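Local coordinates for protein peptide methionine sulfoxide reductase MsrA (Treponema denticola ATCC 35405, PDB 5FA9) that probably repairs oxidised proteins by reducing methionine sulfoxide back to methionine, as a bifunctional fusion of MsrA and MsrB units, at residues E106-K117 against D306-F317. The protein carries 2 engineered substitutions. Residues are numbered along the deposited sequence; the frame is centred on the assembly and turned at random.
Sequences EINSFVKFMQKK and DYLPYVKPTGNF
The carbonyl oxygen P313 O receives a hydrogen bond of 2.6 Å from a water that also donates to E106 O, and P313 O takes a weaker CA-H...O contact from E106 CA, 3.6 Å away. This water bridge lies where the C-terminal tail docks on helix 104-115 of the MsrA part of the fusion enzyme, a worked example of how a chain end can tie together distant parts of a two-unit protein. The carbonyl belongs to a type I beta turn, K312 to G315, lying against the helix where S109 points toward it and E106 lies alongside. The polar ends of both side chains are bonded outside the contact: E106 OE1 accepts from Q66 NE2 of helix 65-74, and S109 OG bonds to K105 O, although T314 CA presses on that hydroxyl.

Further along the helix the contact turns apolar and centres on F113. With CG anti to the backbone N (chi1 173°), the F113 ring takes P309 on one face and F317 at its edge. P309 CG sits over the middle of that face, 3.6 Å from the ring centroid, while P309 also meets the F110 ring at an oblique approach. Against F317 the F113 ring turns its edge, in a T-shaped pair with centroids 5.2 Å apart and planes at 69°; F113 CB lies over that same F317 ring. K116 NZ comes to the edge of the F317 ring, near its plane, so its charge does not face the pi cloud. F317 also touches Y296 of helix 296-299.

At the far end a salt bridge closes the contact, though the K117 side chain is poorly ordered: K117 NZ meets D306 OD1 at 2.7 Å, approaching from above the carboxylate, 66° out of its plane.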
loop_
_atom_site.group_PDB
_atom_site.type_symbol
_atom_site.label_atom_id
_atom_site.label_comp_id
_atom_site.label_asym_id
_atom_site.label_seq_id
_atom_site.Cartn_x
_atom_site.Cartn_y
_atom_site.Cartn_z
ATOM N N GLU B 106 -5.798 -7.051 -16.061
ATOM C CA GLU B 106 -4.373 -7.360 -16.113
ATOM C C GLU B 106 -4.125 -8.825 -15.766
ATOM O O GLU B 106 -3.347 -9.508 -16.434
ATOM C CB GLU B 106 -3.583 -6.455 -15.166
ATOM C CG GLU B 106 -3.503 -5.002 -15.607
ATOM C CD GLU B 106 -2.699 -4.147 -14.646
ATOM O OE1 GLU B 106 -1.503 -4.446 -14.440
ATOM O OE2 GLU B 106 -3.260 -3.176 -14.096
ATOM N N ILE B 107 -4.789 -9.299 -14.717
ATOM C CA ILE B 107 -4.656 -10.687 -14.285
ATOM C C ILE B 107 -5.177 -11.651 -15.347
ATOM O O ILE B 107 -4.511 -12.631 -15.684
ATOM C CB ILE B 107 -5.402 -10.940 -12.960
ATOM C CG1 ILE B 107 -4.803 -10.088 -11.840
ATOM C CG2 ILE B 107 -5.341 -12.412 -12.587
ATOM C CD1 ILE B 107 -5.585 -10.146 -10.545
ATOM N N ASN B 108 -6.364 -11.366 -15.875
ATOM C CA ASN B 108 -6.968 -12.213 -16.900
ATOM C C ASN B 108 -6.130 -12.281 -18.171
ATOM O O ASN B 108 -5.970 -13.350 -18.759
ATOM C CB ASN B 108 -8.377 -11.720 -17.240
ATOM C CG ASN B 108 -9.365 -11.955 -16.116
ATOM O OD1 ASN B 108 -9.240 -12.913 -15.355
ATOM N ND2 ASN B 108 -10.359 -11.082 -16.011
ATOM N N SER B 109 -5.596 -11.137 -18.588
ATOM C CA SER B 109 -4.760 -11.069 -19.782
ATOM C C SER B 109 -3.485 -11.891 -19.630
ATOM O O SER B 109 -3.026 -12.519 -20.584
ATOM C CB SER B 109 -4.402 -9.617 -20.104
ATOM O OG SER B 109 -5.563 -8.858 -20.396
ATOM N N PHE B 110 -2.917 -11.888 -18.428
ATOM C CA PHE B 110 -1.669 -12.600 -18.181
ATOM C C PHE B 110 -1.887 -14.111 -18.172
ATOM O O PHE B 110 -1.030 -14.870 -18.622
ATOM C CB PHE B 110 -1.039 -12.148 -16.861
ATOM C CG PHE B 110 0.430 -12.450 -16.759
ATOM C CD1 PHE B 110 0.871 -13.668 -16.265
ATOM C CD2 PHE B 110 1.370 -11.517 -17.164
ATOM C CE1 PHE B 110 2.222 -13.947 -16.174
ATOM C CE2 PHE B 110 2.723 -11.789 -17.076
ATOM C CZ PHE B 110 3.150 -13.006 -16.580
ATOM N N VAL B 111 -3.033 -14.543 -17.654
ATOM C CA VAL B 111 -3.378 -15.961 -17.647
ATOM C C VAL B 111 -3.570 -16.464 -19.074
ATOM O O VAL B 111 -3.097 -17.544 -19.432
ATOM C CB VAL B 111 -4.652 -16.233 -16.824
ATOM C CG1 VAL B 111 -5.058 -17.695 -16.937
ATOM C CG2 VAL B 111 -4.431 -15.851 -15.368
ATOM N N LYS B 112 -4.259 -15.667 -19.886
ATOM C CA LYS B 112 -4.444 -15.977 -21.299
ATOM C C LYS B 112 -3.097 -16.003 -22.009
ATOM O O LYS B 112 -2.864 -16.823 -22.897
ATOM C CB LYS B 112 -5.373 -14.957 -21.961
ATOM C CG LYS B 112 -6.793 -14.960 -21.418
ATOM C CD LYS B 112 -7.625 -13.856 -22.051
ATOM C CE LYS B 112 -8.994 -13.750 -21.400
ATOM N NZ LYS B 112 -9.672 -12.467 -21.739
ATOM N N PHE B 113 -2.217 -15.088 -21.613
ATOM C CA PHE B 113 -0.856 -15.034 -22.134
ATOM C C PHE B 113 -0.094 -16.319 -21.822
ATOM O O PHE B 113 0.591 -16.870 -22.683
ATOM C CB PHE B 113 -0.117 -13.824 -21.554
ATOM C CG PHE B 113 1.344 -13.779 -21.899
ATOM C CD1 PHE B 113 1.763 -13.358 -23.151
ATOM C CD2 PHE B 113 2.301 -14.148 -20.967
ATOM C CE1 PHE B 113 3.107 -13.313 -23.468
ATOM C CE2 PHE B 113 3.647 -14.106 -21.279
ATOM C CZ PHE B 113 4.050 -13.688 -22.532
ATOM N N MET B 114 -0.222 -16.792 -20.586
ATOM C CA MET B 114 0.477 -17.993 -20.142
ATOM C C MET B 114 -0.076 -19.260 -20.792
ATOM O O MET B 114 0.646 -20.244 -20.954
ATOM C CB MET B 114 0.402 -18.118 -18.619
ATOM C CG MET B 114 1.218 -17.078 -17.871
ATOM S SD MET B 114 2.962 -17.112 -18.325
ATOM C CE MET B 114 3.389 -18.799 -17.900
ATOM N N GLN B 115 -1.355 -19.230 -21.153
ATOM C CA GLN B 115 -2.013 -20.382 -21.765
ATOM C C GLN B 115 -1.349 -20.778 -23.083
ATOM O O GLN B 115 -1.340 -21.952 -23.456
ATOM C CB GLN B 115 -3.498 -20.088 -21.991
ATOM C CG GLN B 115 -4.296 -21.266 -22.532
ATOM C CD GLN B 115 -4.270 -22.467 -21.602
ATOM O OE1 GLN B 115 -5.015 -22.526 -20.624
ATOM N NE2 GLN B 115 -3.411 -23.432 -21.906
ATOM N N LYS B 116 -0.788 -19.793 -23.776
ATOM C CA LYS B 116 -0.120 -20.023 -25.053
ATOM C C LYS B 116 1.151 -20.862 -24.909
ATOM O O LYS B 116 1.716 -21.313 -25.904
ATOM C CB LYS B 116 0.211 -18.686 -25.719
ATOM C CG LYS B 116 -1.002 -17.796 -25.949
ATOM C CD LYS B 116 -0.733 -16.746 -27.015
ATOM C CE LYS B 116 -1.987 -15.944 -27.323
ATOM N NZ LYS B 116 -1.680 -14.689 -28.063
ATOM N N LYS B 117 1.598 -21.062 -23.675
ATOM C CA LYS B 117 2.805 -21.839 -23.418
ATOM C C LYS B 117 2.484 -23.238 -22.902
ATOM O O LYS B 117 3.388 -24.009 -22.577
ATOM C CB LYS B 117 3.705 -21.115 -22.414
ATOM C CG LYS B 117 4.151 -19.735 -22.858
ATOM C CD LYS B 117 5.040 -19.090 -21.809
ATOM C CE LYS B 117 5.521 -17.722 -22.258
ATOM N NZ LYS B 117 6.449 -17.114 -21.267
ATOM N N ASP B 306 8.227 -13.321 -24.290
ATOM C CA ASP B 306 7.981 -13.358 -22.853
ATOM C C ASP B 306 7.775 -11.967 -22.257
ATOM O O ASP B 306 7.333 -11.835 -21.115
ATOM C CB ASP B 306 9.139 -14.056 -22.136
ATOM C CG ASP B 306 9.190 -15.543 -22.424
ATOM O OD1 ASP B 306 8.207 -16.076 -22.978
ATOM O OD2 ASP B 306 10.215 -16.178 -22.096
ATOM N N TYR B 307 8.089 -10.933 -23.032
ATOM C CA TYR B 307 8.063 -9.566 -22.525
ATOM C C TYR B 307 6.866 -8.763 -23.031
ATOM O O TYR B 307 6.776 -7.558 -22.796
ATOM C CB TYR B 307 9.364 -8.847 -22.894
ATOM C CG TYR B 307 10.600 -9.507 -22.328
ATOM C CD1 TYR B 307 11.050 -9.202 -21.050
ATOM C CD2 TYR B 307 11.313 -10.442 -23.068
ATOM C CE1 TYR B 307 12.178 -9.805 -20.526
ATOM C CE2 TYR B 307 12.443 -11.050 -22.553
ATOM C CZ TYR B 307 12.870 -10.727 -21.282
ATOM O OH TYR B 307 13.995 -11.330 -20.765
ATOM N N LEU B 308 5.951 -9.432 -23.725
ATOM C CA LEU B 308 4.754 -8.777 -24.250
ATOM C C LEU B 308 3.862 -8.111 -23.185
ATOM O O LEU B 308 3.396 -6.992 -23.403
ATOM C CB LEU B 308 3.920 -9.776 -25.063
ATOM C CG LEU B 308 4.582 -10.385 -26.301
ATOM C CD1 LEU B 308 3.648 -11.378 -26.976
ATOM C CD2 LEU B 308 5.011 -9.301 -27.277
ATOM N N PRO B 309 3.615 -8.780 -22.037
ATOM C CA PRO B 309 2.736 -8.127 -21.054
ATOM C C PRO B 309 3.287 -6.824 -20.474
ATOM O O PRO B 309 2.509 -6.016 -19.967
ATOM C CB PRO B 309 2.605 -9.183 -19.953
ATOM C CG PRO B 309 2.845 -10.471 -20.640
ATOM C CD PRO B 309 3.914 -10.169 -21.641
ATOM N N TYR B 310 4.599 -6.619 -20.544
ATOM C CA TYR B 310 5.195 -5.387 -20.036
ATOM C C TYR B 310 4.866 -4.206 -20.944
ATOM O O TYR B 310 4.918 -3.052 -20.520
ATOM C CB TYR B 310 6.710 -5.540 -19.887
ATOM C CG TYR B 310 7.114 -6.565 -18.852
ATOM C CD1 TYR B 310 6.925 -6.324 -17.497
ATOM C CD2 TYR B 310 7.685 -7.773 -19.228
ATOM C CE1 TYR B 310 7.290 -7.257 -16.546
ATOM C CE2 TYR B 310 8.056 -8.713 -18.283
ATOM C CZ TYR B 310 7.856 -8.450 -16.945
ATOM O OH TYR B 310 8.223 -9.384 -16.003
ATOM N N VAL B 311 4.527 -4.502 -22.194
ATOM C CA VAL B 311 4.113 -3.474 -23.141
ATOM C C VAL B 311 2.598 -3.308 -23.108
ATOM O O VAL B 311 2.086 -2.191 -23.041
ATOM C CB VAL B 311 4.559 -3.806 -24.576
ATOM C CG1 VAL B 311 4.171 -2.682 -25.525
ATOM C CG2 VAL B 311 6.057 -4.051 -24.619
ATOM N N LYS B 312 1.888 -4.431 -23.157
ATOM C CA LYS B 312 0.430 -4.424 -23.116
ATOM C C LYS B 312 -0.093 -5.313 -21.992
ATOM O O LYS B 312 -0.389 -6.487 -22.213
ATOM C CB LYS B 312 -0.149 -4.886 -24.455
ATOM C CG LYS B 312 0.135 -3.955 -25.620
ATOM C CD LYS B 312 -0.495 -4.483 -26.899
ATOM C CE LYS B 312 -0.224 -3.560 -28.076
ATOM N NZ LYS B 312 -1.065 -2.334 -28.015
ATOM N N PRO B 313 -0.202 -4.752 -20.777
ATOM C CA PRO B 313 -0.677 -5.470 -19.587
ATOM C C PRO B 313 -2.090 -6.026 -19.752
ATOM O O PRO B 313 -2.433 -7.029 -19.126
ATOM C CB PRO B 313 -0.640 -4.400 -18.489
ATOM C CG PRO B 313 -0.626 -3.096 -19.211
ATOM C CD PRO B 313 0.125 -3.348 -20.477
ATOM N N THR B 314 -2.895 -5.376 -20.587
ATOM C CA THR B 314 -4.251 -5.836 -20.859
ATOM C C THR B 314 -4.422 -6.156 -22.339
ATOM O O THR B 314 -5.535 -6.136 -22.865
ATOM C CB THR B 314 -5.301 -4.789 -20.439
ATOM O OG1 THR B 314 -5.058 -3.559 -21.134
ATOM C CG2 THR B 314 -5.237 -4.540 -18.940
ATOM N N GLY B 315 -3.310 -6.457 -23.002
ATOM C CA GLY B 315 -3.319 -6.791 -24.414
ATOM C C GLY B 315 -4.084 -8.052 -24.767
ATOM O O GLY B 315 -4.391 -8.874 -23.904
ATOM N N ASN B 316 -4.397 -8.194 -26.050
ATOM C CA ASN B 316 -5.129 -9.352 -26.547
ATOM C C ASN B 316 -4.231 -10.576 -26.680
ATOM O O ASN B 316 -3.210 -10.535 -27.367
ATOM C CB ASN B 316 -5.773 -9.028 -27.896
ATOM C CG ASN B 316 -6.893 -8.014 -27.777
ATOM O OD1 ASN B 316 -6.815 -6.920 -28.336
ATOM N ND2 ASN B 316 -7.942 -8.374 -27.047
ATOM N N PHE B 317 -4.615 -11.666 -26.023
ATOM C CA PHE B 317 -3.857 -12.909 -26.104
ATOM C C PHE B 317 -4.784 -14.101 -26.312
ATOM O O PHE B 317 -5.262 -14.703 -25.351
ATOM C CB PHE B 317 -3.012 -13.110 -24.843
ATOM C CG PHE B 317 -2.063 -11.978 -24.559
ATOM C CD1 PHE B 317 -0.978 -11.743 -25.386
ATOM C CD2 PHE B 317 -2.256 -11.153 -23.462
ATOM C CE1 PHE B 317 -0.103 -10.701 -25.128
ATOM C CE2 PHE B 317 -1.385 -10.111 -23.198
ATOM C CZ PHE B 317 -0.307 -9.885 -24.031
HETATM O O HOH W 1 -0.994 -8.359 -17.465
#